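Local coordinates for immunoreactive 84kD antigen PG93 (Porphyromonas gingivalis, PDB 5M11), which serves as an essential surface component of the type-IX secretion system and binds calcium and zinc ions, at residues Ala211-Tyr216 / Leu227-Ala233; Cys247-Ile252 / Gln263-Val269. All coordinates share one frame; numbering follows the deposited sequence.

Interaction 1: Ala211-Tyr216 / Leu227-Ala233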
ATOM      1  N   ALA A 211     -31.999  13.169  -5.138  1.00 54.28           N
ATOM      2  CA  ALA A 211     -30.748  13.826  -5.519  1.00 54.97           C
ATOM      3  C   ALA A 211     -30.781  15.315  -5.208  1.00 59.95           C
ATOM      4  O   ALA A 211     -29.765  15.835  -4.754  1.00 61.14           O
ATOM      5  CB  ALA A 211     -30.474  13.609  -6.996  1.00 56.72           C
ATOM      6  N   ASP A 212     -31.953  15.988  -5.392  1.00 56.14           N
ATOM      7  CA  ASP A 212     -32.103  17.441  -5.146  1.00 57.54           C
ATOM      8  C   ASP A 212     -32.235  17.810  -3.643  1.00 60.98           C
ATOM      9  O   ASP A 212     -32.502  18.966  -3.328  1.00 62.49           O
ATOM     10  CB  ASP A 212     -33.299  18.019  -5.930  1.00 59.64           C
ATOM     11  CG  ASP A 212     -34.640  17.448  -5.541  1.00 68.10           C
ATOM     12  OD1 ASP A 212     -35.001  17.546  -4.359  1.00 68.49           O
ATOM     13  OD2 ASP A 212     -35.332  16.901  -6.424  1.00 75.13           O
ATOM     14  N   GLY A 213     -32.079  16.840  -2.743  1.00 54.92           N
ATOM     15  CA  GLY A 213     -32.154  17.099  -1.313  1.00 53.40           C
ATOM     16  C   GLY A 213     -33.469  16.798  -0.631  1.00 53.72           C
ATOM     17  O   GLY A 213     -33.473  16.532   0.571  1.00 52.88           O
ATOM     18  N   ARG A 214     -34.597  16.832  -1.362  1.00 48.83           N
ATOM     19  CA  ARG A 214     -35.921  16.558  -0.769  1.00 47.06           C
ATOM     20  C   ARG A 214     -35.975  15.172  -0.127  1.00 49.70           C
ATOM     21  O   ARG A 214     -35.213  14.293  -0.531  1.00 50.78           O
ATOM     22  CB  ARG A 214     -37.019  16.665  -1.835  1.00 45.46           C
ATOM     23  CG  ARG A 214     -37.428  18.096  -2.156  1.00 51.39           C
ATOM     24  CD  ARG A 214     -38.571  18.134  -3.145  1.00 53.18           C
ATOM     25  NE  ARG A 214     -38.114  17.715  -4.465  1.00 55.07           N
ATOM     26  CZ  ARG A 214     -38.906  17.277  -5.430  1.00 63.67           C
ATOM     27  NH1 ARG A 214     -40.213  17.201  -5.240  1.00 56.01           N
ATOM     28  NH2 ARG A 214     -38.395  16.912  -6.598  1.00 46.25           N
ATOM     29  N   VAL A 215     -36.828  14.976   0.879  1.00 43.70           N
ATOM     30  CA  VAL A 215     -36.982  13.668   1.524  1.00 40.81           C
ATOM     31  C   VAL A 215     -38.455  13.361   1.605  1.00 43.93           C
ATOM     32  O   VAL A 215     -39.236  14.167   2.113  1.00 44.52           O
ATOM     33  CB  VAL A 215     -36.296  13.562   2.899  1.00 43.97           C
ATOM     34  CG1 VAL A 215     -36.786  12.340   3.676  1.00 41.92           C
ATOM     35  CG2 VAL A 215     -34.791  13.543   2.755  1.00 44.02           C
ATOM     36  N   TYR A 216     -38.833  12.213   1.080  1.00 39.57           N
ATOM     37  CA  TYR A 216     -40.219  11.817   1.078  1.00 40.07           C
ATOM     38  C   TYR A 216     -40.462  10.738   2.090  1.00 43.41           C
ATOM     39  O   TYR A 216     -39.611   9.882   2.307  1.00 43.48           O
ATOM     40  CB  TYR A 216     -40.645  11.389  -0.328  1.00 41.57           C
ATOM     41  CG  TYR A 216     -41.023  12.575  -1.192  1.00 44.65           C
ATOM     42  CD1 TYR A 216     -42.333  13.051  -1.222  1.00 47.41           C
ATOM     43  CD2 TYR A 216     -40.064  13.264  -1.926  1.00 46.04           C
ATOM     44  CE1 TYR A 216     -42.679  14.170  -1.972  1.00 48.09           C
ATOM     45  CE2 TYR A 216     -40.404  14.381  -2.692  1.00 48.70           C
ATOM     46  CZ  TYR A 216     -41.711  14.830  -2.703  1.00 51.94           C
ATOM     47  OH  TYR A 216     -42.056  15.927  -3.433  1.00 54.18           O
ATOM     48  N   LEU A 227     -43.914  14.953   1.501  1.00 41.60           N
ATOM     49  CA  LEU A 227     -42.599  15.530   1.777  1.00 41.62           C
ATOM     50  C   LEU A 227     -42.375  15.661   3.277  1.00 45.71           C
ATOM     51  O   LEU A 227     -43.201  16.282   3.936  1.00 47.95           O
ATOM     52  CB  LEU A 227     -42.480  16.898   1.084  1.00 43.40           C
ATOM     53  CG  LEU A 227     -41.123  17.595   1.172  1.00 48.66           C
ATOM     54  CD1 LEU A 227     -40.148  17.020   0.198  1.00 47.53           C
ATOM     55  CD2 LEU A 227     -41.263  19.078   0.911  1.00 54.72           C
ATOM     56  N   LEU A 228     -41.270  15.082   3.813  1.00 39.73           N
ATOM     57  CA  LEU A 228     -40.934  15.143   5.249  1.00 38.81           C
ATOM     58  C   LEU A 228     -40.087  16.384   5.522  1.00 46.68           C
ATOM     59  O   LEU A 228     -40.518  17.275   6.269  1.00 47.79           O
ATOM     60  CB  LEU A 228     -40.259  13.850   5.748  1.00 35.90           C
ATOM     61  CG  LEU A 228     -39.836  13.777   7.205  1.00 39.39           C
ATOM     62  CD1 LEU A 228     -41.000  13.786   8.137  1.00 39.92           C
ATOM     63  CD2 LEU A 228     -39.040  12.533   7.448  1.00 40.61           C
ATOM     64  N   LEU A 229     -38.906  16.465   4.896  1.00 44.96           N
ATOM     65  CA  LEU A 229     -38.071  17.656   4.994  1.00 46.43           C
ATOM     66  C   LEU A 229     -37.401  17.917   3.654  1.00 49.83           C
ATOM     67  O   LEU A 229     -37.413  17.062   2.764  1.00 48.62           O
ATOM     68  CB  LEU A 229     -37.057  17.635   6.166  1.00 47.01           C
ATOM     69  CG  LEU A 229     -35.957  16.571   6.340  1.00 51.68           C
ATOM     70  CD1 LEU A 229     -36.488  15.274   6.846  1.00 54.78           C
ATOM     71  CD2 LEU A 229     -35.035  16.414   5.128  1.00 52.67           C
ATOM     72  N   SER A 230     -36.839  19.106   3.512  1.00 47.43           N
ATOM     73  CA  SER A 230     -36.139  19.523   2.317  1.00 48.06           C
ATOM     74  C   SER A 230     -34.689  19.778   2.667  1.00 55.48           C
ATOM     75  O   SER A 230     -34.314  20.892   3.027  1.00 59.15           O
ATOM     76  CB  SER A 230     -36.783  20.767   1.715  1.00 53.21           C
ATOM     77  OG  SER A 230     -38.198  20.705   1.647  1.00 61.96           O
ATOM     78  N   SER A 231     -33.868  18.741   2.583  1.00 51.10           N
ATOM     79  CA  SER A 231     -32.437  18.843   2.836  1.00 52.16           C
ATOM     80  C   SER A 231     -31.724  19.499   1.620  1.00 60.84           C
ATOM     81  O   SER A 231     -32.371  19.817   0.610  1.00 59.81           O
ATOM     82  CB  SER A 231     -31.877  17.455   3.116  1.00 50.33           C
ATOM     83  OG  SER A 231     -30.502  17.523   3.427  1.00 56.82           O
ATOM     84  N   SER A 232     -30.399  19.715   1.727  1.00 61.08           N
ATOM     85  CA  SER A 232     -29.613  20.282   0.637  1.00 63.68           C
ATOM     86  C   SER A 232     -29.359  19.202  -0.411  1.00 67.88           C
ATOM     87  O   SER A 232     -29.403  18.014  -0.071  1.00 66.20           O
ATOM     88  CB  SER A 232     -28.301  20.853   1.164  1.00 69.76           C
ATOM     89  OG  SER A 232     -27.432  19.843   1.645  1.00 75.09           O
ATOM     90  N   ALA A 233     -29.079  19.605  -1.678  1.00 65.60           N
ATOM     91  CA  ALA A 233     -28.810  18.695  -2.797  1.00 63.77           C
ATOM     92  C   ALA A 233     -27.652  17.781  -2.497  1.00 68.90           C
ATOM     93  O   ALA A 233     -26.777  18.110  -1.695  1.00 69.04           O
ATOM     94  CB  ALA A 233     -28.527  19.473  -4.071  1.00 67.20           C
TER

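Interaction 2: Cys247-Ile252 / Gln263-Val269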
ATOM      1  N   CYS A 247     -27.490  13.333   5.887  1.00 64.56           N
ATOM      2  CA  CYS A 247     -26.340  14.189   6.078  1.00 69.64           C
ATOM      3  C   CYS A 247     -26.143  15.057   4.891  1.00 79.56           C
ATOM      4  O   CYS A 247     -25.837  14.594   3.786  1.00 78.98           O
ATOM      5  CB  CYS A 247     -25.107  13.362   6.393  1.00 70.93           C
ATOM      6  SG  CYS A 247     -25.383  12.173   7.722  1.00 73.77           S
ATOM      7  N   ALA A 248     -26.423  16.331   5.136  1.00 81.18           N
ATOM      8  CA  ALA A 248     -26.323  17.449   4.223  1.00 84.93           C
ATOM      9  C   ALA A 248     -25.024  18.185   4.500  1.00 97.61           C
ATOM     10  O   ALA A 248     -24.326  17.845   5.465  1.00 99.86           O
ATOM     11  CB  ALA A 248     -27.508  18.372   4.449  1.00 85.91           C
ATOM     12  N   GLU A 249     -24.688  19.187   3.675  1.00 97.74           N
ATOM     13  CA  GLU A 249     -23.498  19.976   3.935  1.00101.94           C
ATOM     14  C   GLU A 249     -23.804  20.940   5.073  1.00106.45           C
ATOM     15  O   GLU A 249     -24.750  21.721   4.963  1.00106.23           O
ATOM     16  CB  GLU A 249     -23.038  20.715   2.676  1.00106.45           C
ATOM     17  CG  GLU A 249     -21.906  20.008   1.959  1.00123.80           C
ATOM     18  CD  GLU A 249     -21.223  20.873   0.920  1.00162.05           C
ATOM     19  OE1 GLU A 249     -20.335  21.673   1.298  1.00163.10           O
ATOM     20  OE2 GLU A 249     -21.593  20.770  -0.272  1.00162.58           O
ATOM     21  N   ASN A 250     -23.070  20.788   6.198  1.00103.30           N
ATOM     22  CA  ASN A 250     -23.062  21.560   7.460  1.00105.30           C
ATOM     23  C   ASN A 250     -24.032  21.002   8.542  1.00103.13           C
ATOM     24  O   ASN A 250     -23.813  21.299   9.718  1.00105.45           O
ATOM     25  CB  ASN A 250     -23.266  23.096   7.278  1.00112.41           C
ATOM     26  CG  ASN A 250     -24.675  23.627   7.110  1.00145.41           C
ATOM     27  OD1 ASN A 250     -25.502  23.588   8.024  1.00146.77           O
ATOM     28  ND2 ASN A 250     -24.936  24.265   5.977  1.00137.69           N
ATOM     29  N   ARG A 251     -25.052  20.198   8.187  1.00 91.81           N
ATOM     30  CA  ARG A 251     -25.952  19.663   9.214  1.00 87.71           C
ATOM     31  C   ARG A 251     -26.466  18.242   8.888  1.00 84.10           C
ATOM     32  O   ARG A 251     -26.413  17.810   7.733  1.00 81.96           O
ATOM     33  CB  ARG A 251     -27.129  20.629   9.475  1.00 87.36           C
ATOM     34  CG  ARG A 251     -28.256  20.631   8.435  1.00 92.23           C
ATOM     35  CD  ARG A 251     -28.005  21.541   7.243  1.00 95.73           C
ATOM     36  NE  ARG A 251     -29.085  21.425   6.263  1.00 94.52           N
ATOM     37  CZ  ARG A 251     -28.942  21.594   4.951  1.00100.49           C
ATOM     38  NH1 ARG A 251     -27.754  21.894   4.438  1.00 82.53           N
ATOM     39  NH2 ARG A 251     -29.984  21.454   4.143  1.00 83.46           N
ATOM     40  N   ILE A 252     -26.930  17.519   9.933  1.00 76.81           N
ATOM     41  CA  ILE A 252     -27.517  16.166   9.875  1.00 71.68           C
ATOM     42  C   ILE A 252     -28.989  16.270  10.254  1.00 71.07           C
ATOM     43  O   ILE A 252     -29.366  17.159  11.036  1.00 72.41           O
ATOM     44  CB  ILE A 252     -26.794  15.126  10.808  1.00 74.50           C
ATOM     45  CG1 ILE A 252     -25.389  14.787  10.353  1.00 76.13           C
ATOM     46  CG2 ILE A 252     -27.600  13.832  10.998  1.00 71.56           C
ATOM     47  CD1 ILE A 252     -24.656  13.972  11.426  1.00 85.48           C
ATOM     48  N   GLN A 263     -32.340  17.926  14.184  1.00 58.68           N
ATOM     49  CA  GLN A 263     -31.260  18.486  13.392  1.00 58.37           C
ATOM     50  C   GLN A 263     -30.000  18.681  14.263  1.00 63.85           C
ATOM     51  O   GLN A 263     -30.099  19.047  15.441  1.00 65.42           O
ATOM     52  CB  GLN A 263     -31.715  19.810  12.779  1.00 60.98           C
ATOM     53  CG  GLN A 263     -31.071  20.133  11.441  1.00 82.44           C
ATOM     54  CD  GLN A 263     -31.418  21.530  10.985  1.00109.09           C
ATOM     55  OE1 GLN A 263     -32.599  21.924  10.917  1.00103.30           O
ATOM     56  NE2 GLN A 263     -30.391  22.309  10.652  1.00105.72           N
ATOM     57  N   PHE A 264     -28.822  18.402  13.680  1.00 59.26           N
ATOM     58  CA  PHE A 264     -27.530  18.545  14.341  1.00 61.11           C
ATOM     59  C   PHE A 264     -26.540  19.265  13.434  1.00 68.12           C
ATOM     60  O   PHE A 264     -26.354  18.833  12.291  1.00 65.77           O
ATOM     61  CB  PHE A 264     -26.952  17.176  14.733  1.00 60.91           C
ATOM     62  CG  PHE A 264     -27.789  16.355  15.672  1.00 60.73           C
ATOM     63  CD1 PHE A 264     -27.729  16.564  17.044  1.00 67.34           C
ATOM     64  CD2 PHE A 264     -28.597  15.337  15.195  1.00 58.70           C
ATOM     65  CE1 PHE A 264     -28.487  15.783  17.921  1.00 67.66           C
ATOM     66  CE2 PHE A 264     -29.348  14.554  16.071  1.00 61.21           C
ATOM     67  CZ  PHE A 264     -29.284  14.778  17.430  1.00 62.41           C
ATOM     68  N   PRO A 265     -25.846  20.320  13.910  1.00 69.76           N
ATOM     69  CA  PRO A 265     -24.856  20.981  13.047  1.00 72.02           C
ATOM     70  C   PRO A 265     -23.537  20.175  12.938  1.00 79.40           C
ATOM     71  O   PRO A 265     -22.513  20.552  13.515  1.00 83.61           O
ATOM     72  CB  PRO A 265     -24.669  22.340  13.714  1.00 77.34           C
ATOM     73  CG  PRO A 265     -24.955  22.093  15.140  1.00 82.43           C
ATOM     74  CD  PRO A 265     -25.914  20.957  15.243  1.00 74.16           C
ATOM     75  N   ILE A 266     -23.570  19.057  12.192  1.00 73.40           N
ATOM     76  CA  ILE A 266     -22.394  18.214  11.955  1.00 74.17           C
ATOM     77  C   ILE A 266     -22.136  18.178  10.456  1.00 78.90           C
ATOM     78  O   ILE A 266     -22.934  17.601   9.705  1.00 76.86           O
ATOM     79  CB  ILE A 266     -22.456  16.762  12.538  1.00 75.01           C
ATOM     80  CG1 ILE A 266     -23.304  16.626  13.838  1.00 76.06           C
ATOM     81  CG2 ILE A 266     -21.058  16.203  12.733  1.00 77.30           C
ATOM     82  CD1 ILE A 266     -22.749  17.244  15.128  1.00 92.09           C
ATOM     83  N   ALA A 267     -21.015  18.772  10.034  1.00 78.22           N
ATOM     84  CA  ALA A 267     -20.576  18.829   8.644  1.00 78.08           C
ATOM     85  C   ALA A 267     -19.768  17.584   8.240  1.00 82.08           C
ATOM     86  O   ALA A 267     -19.234  16.879   9.098  1.00 82.20           O
ATOM     87  CB  ALA A 267     -19.730  20.065   8.428  1.00 83.39           C
ATOM     88  N   ASP A 268     -19.679  17.343   6.916  1.00 77.67           N
ATOM     89  CA  ASP A 268     -18.902  16.305   6.246  1.00 76.41           C
ATOM     90  C   ASP A 268     -18.951  14.980   7.026  1.00 76.82           C
ATOM     91  O   ASP A 268     -17.989  14.609   7.707  1.00 78.58           O
ATOM     92  CB  ASP A 268     -17.444  16.784   6.026  1.00 82.73           C
ATOM     93  CG  ASP A 268     -17.268  18.174   5.398  1.00100.57           C
ATOM     94  OD1 ASP A 268     -17.964  18.472   4.399  1.00100.81           O
ATOM     95  OD2 ASP A 268     -16.375  18.932   5.860  1.00111.69           O
ATOM     96  N   VAL A 269     -20.100  14.299   6.939  1.00 67.83           N
ATOM     97  CA  VAL A 269     -20.366  13.026   7.610  1.00 64.25           C
ATOM     98  C   VAL A 269     -20.433  11.947   6.536  1.00 63.80           C
ATOM     99  O   VAL A 269     -21.266  12.037   5.635  1.00 62.33           O
ATOM    100  CB  VAL A 269     -21.645  13.074   8.490  1.00 65.84           C
ATOM    101  CG1 VAL A 269     -21.910  11.719   9.146  1.00 63.56           C
ATOM    102  CG2 VAL A 269     -21.550  14.179   9.539  1.00 68.52           C
TER
HETATM  103  O   HOH W   1     -18.155  20.594   2.453  1.00 72.15           O

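Interaction 1: Ala211-Tyr216 / Leu227-Ala233
Leu227 reaches across to the neighbouring strand with one methyl, CD1, and sets it over a face of the Tyr216 ring, 4.1 Å from the ring centroid and 21° off the normal. This CH-pi contact is offset toward the rim, on the CE2 and CZ side. CG of Leu227 stands anti to its backbone N (chi1 -175°), and that torsion carries CD1 over the strand, where it also packs 3.7 Å from Arg214 CB; the arginine and leucine side chains cross at about a right angle. On the other face of the hairpin, Val215 and Leu229 lie side by side and point the same way, Val215 CG2 being 3.7 Å from Leu229 CD2. Ile246 and Tyr253 of the next four-stranded sheet cover these two residues, as expected where one propeller blade packs on another. Between the antiparallel strands 214-216 and 227-230, Leu228 N donates to Val215 O at 2.8 Å, while Val215 N donates to Leu229 O along a more bent path. At the turn, Arg214 grips the Asp212 carboxylate side-on, NE to OD1 and NH2 to OD2, each bond 3.1 Å long. The backbone N of Arg214 reaches the same OD1 from the opposite face of the carboxylate, closing an Asx turn. Gly213 CA, within it, approaches Ser231 O, 3.3 Å away, in a CA-H...O contact. Val215 and Leu229 thus pack toward the next blade, while on the side of Arg214 an ion pair fixes the turn next to the Leu227 methyl and would be expected to hold the guanidinium in one rotation.

Interaction 2: Cys247-Ile252 / Gln263-Val269
Ile252 and Phe264 exchange both backbone bonds of an antiparallel hydrogen-bonded pair: Ile252 N donates to Phe264 O at 2.8 Å, in the carbonyl plane, and Phe264 N returns to Ile252 O at 3.0 Å, tilted from it. Phe264 O has a second donor, Ile266 N, which folds back to it round Pro265 in an inverse gamma turn. The carbonyl is therefore shared between the inter-strand bond and the turn that ends strand 260-264. Arg251 CA adds a CA-H...O contact to the same oxygen. Strands 252-256 and 260-264 are the third and fourth of a four-stranded antiparallel sheet, a blade of the beta-propeller. Arg251 bends at chi2 (-85°), which brings its guanidinium over Ala248 CB and lets NH1 donate to Glu249 O at 3.1 Å; NE donates to Tyr253 OH. Its aliphatic stem, at CG, meets Gln263 NE2, the guanidinium and amide planes standing 66° apart. A water donates to both Glu249 OE1, at 2.7 Å, and Asp268 OD1, bridging two carboxylates. On the face that carries the Ile252 side chain, Ile252 CD1 touches both Ile266 CB and Val269 CG2, the latter 3.6 Å away, and Cys247 SG packs against Val269 CG1.

Interactions 1 and 2 join the third and fourth strands of successive four-stranded blades, 196-230 and 236-264, and follow one another in series with centres about 14 Å apart. Both are partly buried and far from the metal sites. They meet directly where the 231-233 exit from the first hairpin runs beside the 248-251 turn of the second: Ser231 OG and Ser232 OG pack on Ala248 CB, and Ser232 OG receives a weak hydrogen bond from Glu249 N. Both have inter-strand backbone bonds; interaction 1 adds an ion pair within its turn, interaction 2 a water between two acids. Val215 in the first and Ile252 in the second are buried aliphatic side chains central to the packing.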